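Local coordinates for protein malonyl-CoA decarboxylase (PDB 4KSA) that probably catalyses the decarboxylation of malonyl-CoA to acetyl-CoA and carbon dioxide, at residues Leu39-Leu47 with Phe77-Phe85; Gln84-Ala95 with Glu110-Arg119. One frame throughout, in Å; residues are numbered along the deposited sequence.

Contact 1: residues Leu39-Leu47 with Phe77-Phe85; sequences LIALSETLL and FLDALAEQF
Phe85 sets the outer half of its ring against helix 39-47, touching four side chains. Ile40 CG2 meets the ring edge near its plane, 3.7 Å from Phe85 CE2; Leu47 CD1 arrives at the same rim, 3.6 Å from Phe85 CE1. Ser43 CB lies 3.5 Å from Phe85 CZ. The Glu44 chain, bent at chi2, brings OE1 to 3.4 Å from Phe85 CE1, carboxylate and ring planes 24° apart; OE1 is partnered by Arg118. Cutting Phe85 back to an alanine is likely to open a gap between the helices and leave Ile40, Ser43 and Leu47 without their shared packing partner.

Ile40 uses both branches. CG2 points to Phe85 and the amide end of Gln84, whereas CG1, anti to the carbonyl carbon (chi1 -58°), carries CD1 onto Ala80 CB. Phe77 adds a second ring, which receives Ser43 OG at its edge, 3.2 Å from Phe77 CE2. That hydroxyl is satisfied within its own helix: it donates to Leu39 O (2.8 Å from Ser43 OG), which Ser43 N reaches from the opposite face.

This is plain helix-helix packing in the all-helical N-terminal part of the chain, away from magnesium-binding His162; the axes of segments 39-47 and 77-83 cross at an oblique -50°, 10.3 Å apart at closest. Met139 of helix 132-146 packs on Phe77, and Leu62 of helix 52-68 reaches Ser43.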
# COMPACT_ATOMS: atom_id res chain seq x y z
N LEU A 39 19.01 -4.42 38.48
CA LEU A 39 18.11 -3.64 37.63
C LEU A 39 18.17 -2.16 38.00
O LEU A 39 18.18 -1.29 37.13
CB LEU A 39 16.66 -4.15 37.75
CG LEU A 39 16.31 -5.50 37.09
CD1 LEU A 39 14.95 -5.99 37.52
CD2 LEU A 39 16.35 -5.34 35.59
N ILE A 40 18.23 -1.87 39.29
CA ILE A 40 18.31 -0.50 39.73
C ILE A 40 19.68 0.07 39.33
O ILE A 40 19.77 1.20 38.85
CB ILE A 40 18.13 -0.40 41.25
CG1 ILE A 40 16.79 -1.00 41.63
CG2 ILE A 40 18.16 1.06 41.70
CD1 ILE A 40 16.56 -1.05 43.10
N ALA A 41 20.73 -0.70 39.52
CA ALA A 41 22.07 -0.24 39.16
C ALA A 41 22.08 0.10 37.67
O ALA A 41 22.58 1.14 37.27
CB ALA A 41 23.08 -1.33 39.43
N LEU A 42 21.52 -0.80 36.87
CA LEU A 42 21.43 -0.64 35.42
C LEU A 42 20.72 0.65 35.05
O LEU A 42 21.18 1.41 34.21
CB LEU A 42 20.69 -1.83 34.84
CG LEU A 42 20.88 -2.08 33.36
CD1 LEU A 42 22.35 -2.00 32.99
CD2 LEU A 42 20.31 -3.46 33.03
N SER A 43 19.58 0.90 35.68
CA SER A 43 18.83 2.12 35.43
C SER A 43 19.76 3.32 35.58
O SER A 43 19.65 4.31 34.86
CB SER A 43 17.66 2.24 36.42
OG SER A 43 16.84 1.08 36.38
N GLU A 44 20.69 3.23 36.54
CA GLU A 44 21.64 4.29 36.81
C GLU A 44 22.66 4.47 35.68
O GLU A 44 23.03 5.60 35.35
CB GLU A 44 22.37 4.01 38.13
CG GLU A 44 21.52 4.25 39.35
CD GLU A 44 21.11 5.70 39.47
OE1 GLU A 44 20.28 6.02 40.35
OE2 GLU A 44 21.63 6.53 38.68
N THR A 45 23.12 3.36 35.11
CA THR A 45 24.06 3.41 34.00
C THR A 45 23.31 4.07 32.84
O THR A 45 23.73 5.10 32.31
CB THR A 45 24.53 2.00 33.56
OG1 THR A 45 25.10 1.30 34.67
CG2 THR A 45 25.57 2.10 32.44
N LEU A 46 22.18 3.47 32.46
CA LEU A 46 21.35 3.98 31.37
C LEU A 46 21.08 5.48 31.50
O LEU A 46 21.26 6.24 30.55
CB LEU A 46 20.02 3.24 31.34
CG LEU A 46 19.05 3.66 30.24
CD1 LEU A 46 19.66 3.38 28.86
CD2 LEU A 46 17.74 2.90 30.40
N LEU A 47 20.66 5.90 32.68
CA LEU A 47 20.37 7.31 32.90
C LEU A 47 21.56 8.24 32.64
O LEU A 47 21.37 9.36 32.17
CB LEU A 47 19.89 7.52 34.33
CG LEU A 47 18.40 7.37 34.61
CD1 LEU A 47 18.13 7.53 36.10
CD2 LEU A 47 17.64 8.41 33.80
N PHE A 77 12.09 -3.28 42.14
CA PHE A 77 12.47 -2.30 41.13
C PHE A 77 11.40 -1.21 40.96
O PHE A 77 11.72 -0.01 40.88
CB PHE A 77 12.74 -2.99 39.78
CG PHE A 77 12.95 -2.03 38.66
CD1 PHE A 77 11.98 -1.88 37.67
CD2 PHE A 77 14.07 -1.22 38.62
CE1 PHE A 77 12.14 -0.94 36.65
CE2 PHE A 77 14.24 -0.27 37.60
CZ PHE A 77 13.27 -0.13 36.62
N LEU A 78 10.14 -1.62 40.90
CA LEU A 78 9.07 -0.66 40.76
C LEU A 78 9.12 0.26 41.97
O LEU A 78 8.99 1.47 41.82
CB LEU A 78 7.71 -1.38 40.69
CG LEU A 78 7.46 -2.28 39.49
CD1 LEU A 78 6.02 -2.79 39.50
CD2 LEU A 78 7.73 -1.51 38.21
N ASP A 79 9.32 -0.30 43.16
CA ASP A 79 9.39 0.52 44.37
C ASP A 79 10.59 1.45 44.28
O ASP A 79 10.53 2.59 44.71
CB ASP A 79 9.49 -0.36 45.63
CG ASP A 79 8.12 -0.82 46.12
OD1 ASP A 79 7.18 0.00 46.15
OD2 ASP A 79 7.97 -2.01 46.50
N ALA A 80 11.68 0.95 43.70
CA ALA A 80 12.89 1.74 43.52
C ALA A 80 12.56 2.96 42.64
O ALA A 80 13.15 4.03 42.84
CB ALA A 80 13.99 0.89 42.85
N LEU A 81 11.65 2.80 41.69
CA LEU A 81 11.29 3.92 40.84
C LEU A 81 10.65 5.00 41.69
O LEU A 81 10.77 6.19 41.39
CB LEU A 81 10.33 3.52 39.72
CG LEU A 81 10.81 2.50 38.66
CD1 LEU A 81 9.64 2.07 37.81
CD2 LEU A 81 11.91 3.10 37.81
N ALA A 82 9.99 4.59 42.77
CA ALA A 82 9.32 5.56 43.62
C ALA A 82 10.23 6.32 44.58
O ALA A 82 10.14 7.55 44.66
CB ALA A 82 8.20 4.90 44.40
N GLU A 83 11.11 5.61 45.28
CA GLU A 83 11.99 6.28 46.23
C GLU A 83 13.33 6.76 45.69
O GLU A 83 13.77 7.87 46.00
CB GLU A 83 12.23 5.41 47.47
CG GLU A 83 13.14 4.22 47.26
CD GLU A 83 13.51 3.54 48.58
OE1 GLU A 83 12.60 3.34 49.43
OE2 GLU A 83 14.71 3.21 48.77
N GLN A 84 13.99 5.96 44.86
CA GLN A 84 15.28 6.38 44.34
C GLN A 84 15.26 7.27 43.09
O GLN A 84 16.05 8.20 42.97
CB GLN A 84 16.15 5.16 44.11
CG GLN A 84 16.47 4.47 45.43
CD GLN A 84 17.18 3.16 45.26
OE1 GLN A 84 18.23 3.08 44.60
NE2 GLN A 84 16.62 2.10 45.85
N PHE A 85 14.33 7.01 42.18
CA PHE A 85 14.28 7.77 40.95
C PHE A 85 13.29 8.92 40.87
O PHE A 85 12.73 9.21 39.81
CB PHE A 85 14.07 6.81 39.80
CG PHE A 85 15.17 5.83 39.66
CD1 PHE A 85 16.33 6.16 38.97
CD2 PHE A 85 15.06 4.56 40.22
CE1 PHE A 85 17.36 5.24 38.82
CE2 PHE A 85 16.09 3.64 40.09
CZ PHE A 85 17.24 3.98 39.38

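Contact 2: residues Gln84-Ala95 with Glu110-Arg119; sequences QFGPDLAELNTA and ELLRAAEPRR
Arg118 spreads its guanidinium beside the Phe85 ring, so that Phe85 CD1 sits 3.5 Å above one face of the group, nearer its edge than its centre, with the two planes 21° apart. A bend at chi3 (-66°) brings Arg118 NH2 to Gln84 O, 3.2 Å away. This hydrogen bond is almost straight and lies in the guanidinium plane, though it arrives from above the carbonyl plane. The same NH2 also serves Glu44, so two acceptors fix the rotation of the group. Nearby, Arg118 N gives Gly86 O a weak hydrogen bond.

Arg119 turns its guanidinium the other way: Pro117 CB covers one face, and NH2 comes close to Gly86 CA, while NE pairs with Asp159. Pro87 CD packs against Pro117 CB at 3.6 Å.

Beyond the prolines the chain forms a helical hairpin, segments 89-95 and 110-115 running antiparallel at 160° with axes 8.6 Å apart. Small residues permit this closeness: Ala95 CB faces Ala114 CB at 3.9 Å. Leu92 rests CD1 on Ala114 CB (3.5 Å) and turns it toward Leu111 CD2. Asp88 N-caps the first helix, its OD2 accepting from Ala90 N.

The second subunit packs its Thr108 on Pro87 and its Leu112 on Ala115. Glu116, salt-bridged to Arg124, has its side chain about 5 Å from a bound magnesium ion and about 6 Å from the side chain of His162, a residue known to bind magnesium in this protein.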
# COMPACT_ATOMS: atom_id res chain seq x y z
N GLN A 84 13.99 5.96 44.86
CA GLN A 84 15.28 6.38 44.34
C GLN A 84 15.26 7.27 43.09
O GLN A 84 16.05 8.20 42.97
CB GLN A 84 16.15 5.16 44.11
CG GLN A 84 16.47 4.47 45.43
CD GLN A 84 17.18 3.16 45.26
OE1 GLN A 84 18.23 3.08 44.60
NE2 GLN A 84 16.62 2.10 45.85
N PHE A 85 14.33 7.01 42.18
CA PHE A 85 14.28 7.77 40.95
C PHE A 85 13.29 8.92 40.87
O PHE A 85 12.73 9.21 39.81
CB PHE A 85 14.07 6.81 39.80
CG PHE A 85 15.17 5.83 39.66
CD1 PHE A 85 16.33 6.16 38.97
CD2 PHE A 85 15.06 4.56 40.22
CE1 PHE A 85 17.36 5.24 38.82
CE2 PHE A 85 16.09 3.64 40.09
CZ PHE A 85 17.24 3.98 39.38
N GLY A 86 13.07 9.58 42.00
CA GLY A 86 12.18 10.72 42.00
C GLY A 86 13.03 11.95 41.70
O GLY A 86 14.18 11.81 41.27
N PRO A 87 12.50 13.16 41.92
CA PRO A 87 13.31 14.36 41.64
C PRO A 87 14.42 14.51 42.67
O PRO A 87 14.26 14.06 43.80
CB PRO A 87 12.30 15.49 41.77
CG PRO A 87 11.39 14.98 42.84
CD PRO A 87 11.17 13.53 42.42
N ASP A 88 15.54 15.11 42.29
CA ASP A 88 16.59 15.33 43.28
C ASP A 88 16.09 16.41 44.25
O ASP A 88 16.02 17.60 43.91
CB ASP A 88 17.89 15.81 42.64
CG ASP A 88 18.85 16.37 43.67
OD1 ASP A 88 20.00 16.71 43.31
OD2 ASP A 88 18.48 16.49 44.86
N LEU A 89 15.75 15.98 45.47
CA LEU A 89 15.23 16.86 46.51
C LEU A 89 16.13 18.05 46.91
O LEU A 89 15.64 19.10 47.33
CB LEU A 89 14.88 16.01 47.74
CG LEU A 89 13.40 15.90 48.13
CD1 LEU A 89 12.58 15.51 46.90
CD2 LEU A 89 13.21 14.89 49.26
N ALA A 90 17.45 17.88 46.80
CA ALA A 90 18.37 18.95 47.15
C ALA A 90 18.21 20.13 46.21
O ALA A 90 17.81 21.22 46.63
CB ALA A 90 19.80 18.45 47.10
N GLU A 91 18.54 19.90 44.94
CA GLU A 91 18.43 20.96 43.96
C GLU A 91 17.02 21.47 43.80
O GLU A 91 16.81 22.65 43.52
CB GLU A 91 19.03 20.52 42.63
CG GLU A 91 18.55 19.22 42.11
CD GLU A 91 19.58 18.59 41.20
OE1 GLU A 91 19.21 17.80 40.29
OE2 GLU A 91 20.77 18.90 41.41
N LEU A 92 16.03 20.62 43.98
CA LEU A 92 14.68 21.12 43.88
C LEU A 92 14.52 22.26 44.90
O LEU A 92 14.05 23.35 44.57
CB LEU A 92 13.67 20.00 44.14
CG LEU A 92 12.21 20.44 43.96
CD1 LEU A 92 12.02 21.07 42.58
CD2 LEU A 92 11.27 19.26 44.15
N ASN A 93 14.92 22.02 46.15
CA ASN A 93 14.81 23.06 47.16
C ASN A 93 15.65 24.28 46.80
O ASN A 93 15.23 25.42 47.02
CB ASN A 93 15.20 22.53 48.54
CG ASN A 93 13.99 22.10 49.36
OD1 ASN A 93 13.09 22.91 49.63
ND2 ASN A 93 13.95 20.82 49.75
N THR A 94 16.83 24.04 46.26
CA THR A 94 17.71 25.11 45.82
C THR A 94 16.92 26.00 44.86
O THR A 94 16.87 27.22 45.02
CB THR A 94 18.92 24.54 45.05
OG1 THR A 94 19.56 23.54 45.84
CG2 THR A 94 19.91 25.64 44.73
N ALA A 95 16.31 25.36 43.87
CA ALA A 95 15.54 26.06 42.86
C ALA A 95 14.32 26.74 43.43
O ALA A 95 13.87 27.75 42.89
CB ALA A 95 15.14 25.10 41.75
N GLU A 110 14.21 26.57 35.75
CA GLU A 110 14.99 25.62 36.54
C GLU A 110 14.10 24.85 37.52
O GLU A 110 14.31 23.66 37.76
CB GLU A 110 16.08 26.36 37.30
CG GLU A 110 16.75 25.57 38.40
CD GLU A 110 17.49 24.37 37.88
OE1 GLU A 110 16.83 23.40 37.46
OE2 GLU A 110 18.74 24.40 37.89
N LEU A 111 13.12 25.54 38.09
CA LEU A 111 12.18 24.90 39.00
C LEU A 111 11.53 23.73 38.26
O LEU A 111 11.50 22.60 38.76
CB LEU A 111 11.11 25.89 39.43
CG LEU A 111 10.87 26.05 40.92
CD1 LEU A 111 9.67 26.96 41.09
CD2 LEU A 111 10.62 24.70 41.58
N LEU A 112 11.02 24.01 37.06
CA LEU A 112 10.38 23.00 36.21
C LEU A 112 11.37 21.87 35.93
O LEU A 112 11.00 20.71 35.91
CB LEU A 112 9.91 23.65 34.90
CG LEU A 112 9.47 22.78 33.71
CD1 LEU A 112 8.27 21.92 34.08
CD2 LEU A 112 9.12 23.69 32.53
N ARG A 113 12.62 22.21 35.70
CA ARG A 113 13.64 21.20 35.45
C ARG A 113 13.85 20.40 36.74
O ARG A 113 13.85 19.17 36.74
CB ARG A 113 14.93 21.90 35.00
CG ARG A 113 16.23 21.13 35.19
CD ARG A 113 16.40 20.07 34.14
NE ARG A 113 17.63 19.29 34.33
CZ ARG A 113 17.99 18.27 33.55
NH1 ARG A 113 17.21 17.92 32.52
NH2 ARG A 113 19.11 17.60 33.79
N ALA A 114 14.00 21.11 37.85
CA ALA A 114 14.22 20.51 39.15
C ALA A 114 13.11 19.58 39.63
O ALA A 114 13.38 18.58 40.30
CB ALA A 114 14.45 21.60 40.18
N ALA A 115 11.86 19.88 39.29
CA ALA A 115 10.76 19.07 39.77
C ALA A 115 10.55 17.75 39.05
O ALA A 115 9.96 16.83 39.60
CB ALA A 115 9.48 19.86 39.73
N GLU A 116 11.03 17.64 37.82
CA GLU A 116 10.83 16.42 37.06
C GLU A 116 11.66 15.27 37.61
O GLU A 116 12.89 15.34 37.63
CB GLU A 116 11.19 16.64 35.59
CG GLU A 116 11.04 15.39 34.72
CD GLU A 116 11.49 15.61 33.29
OE1 GLU A 116 10.91 16.47 32.60
OE2 GLU A 116 12.44 14.91 32.86
N PRO A 117 10.99 14.20 38.06
CA PRO A 117 11.67 13.03 38.61
C PRO A 117 12.47 12.30 37.55
O PRO A 117 12.11 12.30 36.36
CB PRO A 117 10.51 12.19 39.14
CG PRO A 117 9.39 12.56 38.24
CD PRO A 117 9.53 14.04 38.13
N ARG A 118 13.54 11.65 37.98
CA ARG A 118 14.40 10.91 37.08
C ARG A 118 13.69 9.73 36.41
O ARG A 118 14.22 9.14 35.46
CB ARG A 118 15.62 10.41 37.84
CG ARG A 118 16.42 11.52 38.48
CD ARG A 118 17.81 11.01 38.83
NE ARG A 118 17.76 9.98 39.87
CZ ARG A 118 18.64 8.98 39.96
NH1 ARG A 118 19.64 8.89 39.07
NH2 ARG A 118 18.52 8.07 40.92
N ARG A 119 12.51 9.38 36.92
CA ARG A 119 11.71 8.28 36.38
C ARG A 119 11.41 8.53 34.91
O ARG A 119 11.49 7.64 34.08
CB ARG A 119 10.36 8.19 37.09
CG ARG A 119 10.39 7.79 38.53
CD ARG A 119 9.01 7.31 38.97
NE ARG A 119 8.14 8.42 39.33
CZ ARG A 119 8.38 9.22 40.35
NH1 ARG A 119 7.56 10.21 40.62
NH2 ARG A 119 9.45 9.01 41.10

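The two contacts follow each other along the chain and share Gln84 and Phe85, where helix 71-83 gives way to the loop leading into the hairpin. Contact 1 joins two crossing helices within a bundle, touches no other subunit, and relies on apolar packing with no hydrogen bond across it. Contact 2 mixes guanidinium and backbone chemistry at its loop end with alanine-rich packing in the hairpin, whose outer side meets a second subunit. Both are only partly buried. Helix 118-126 ties them together: Arg118 NH2 is salt-bridged to Glu44 OE1 at 2.8 Å, and Arg119 NH2 probably hydrogen-bonds Leu81 O.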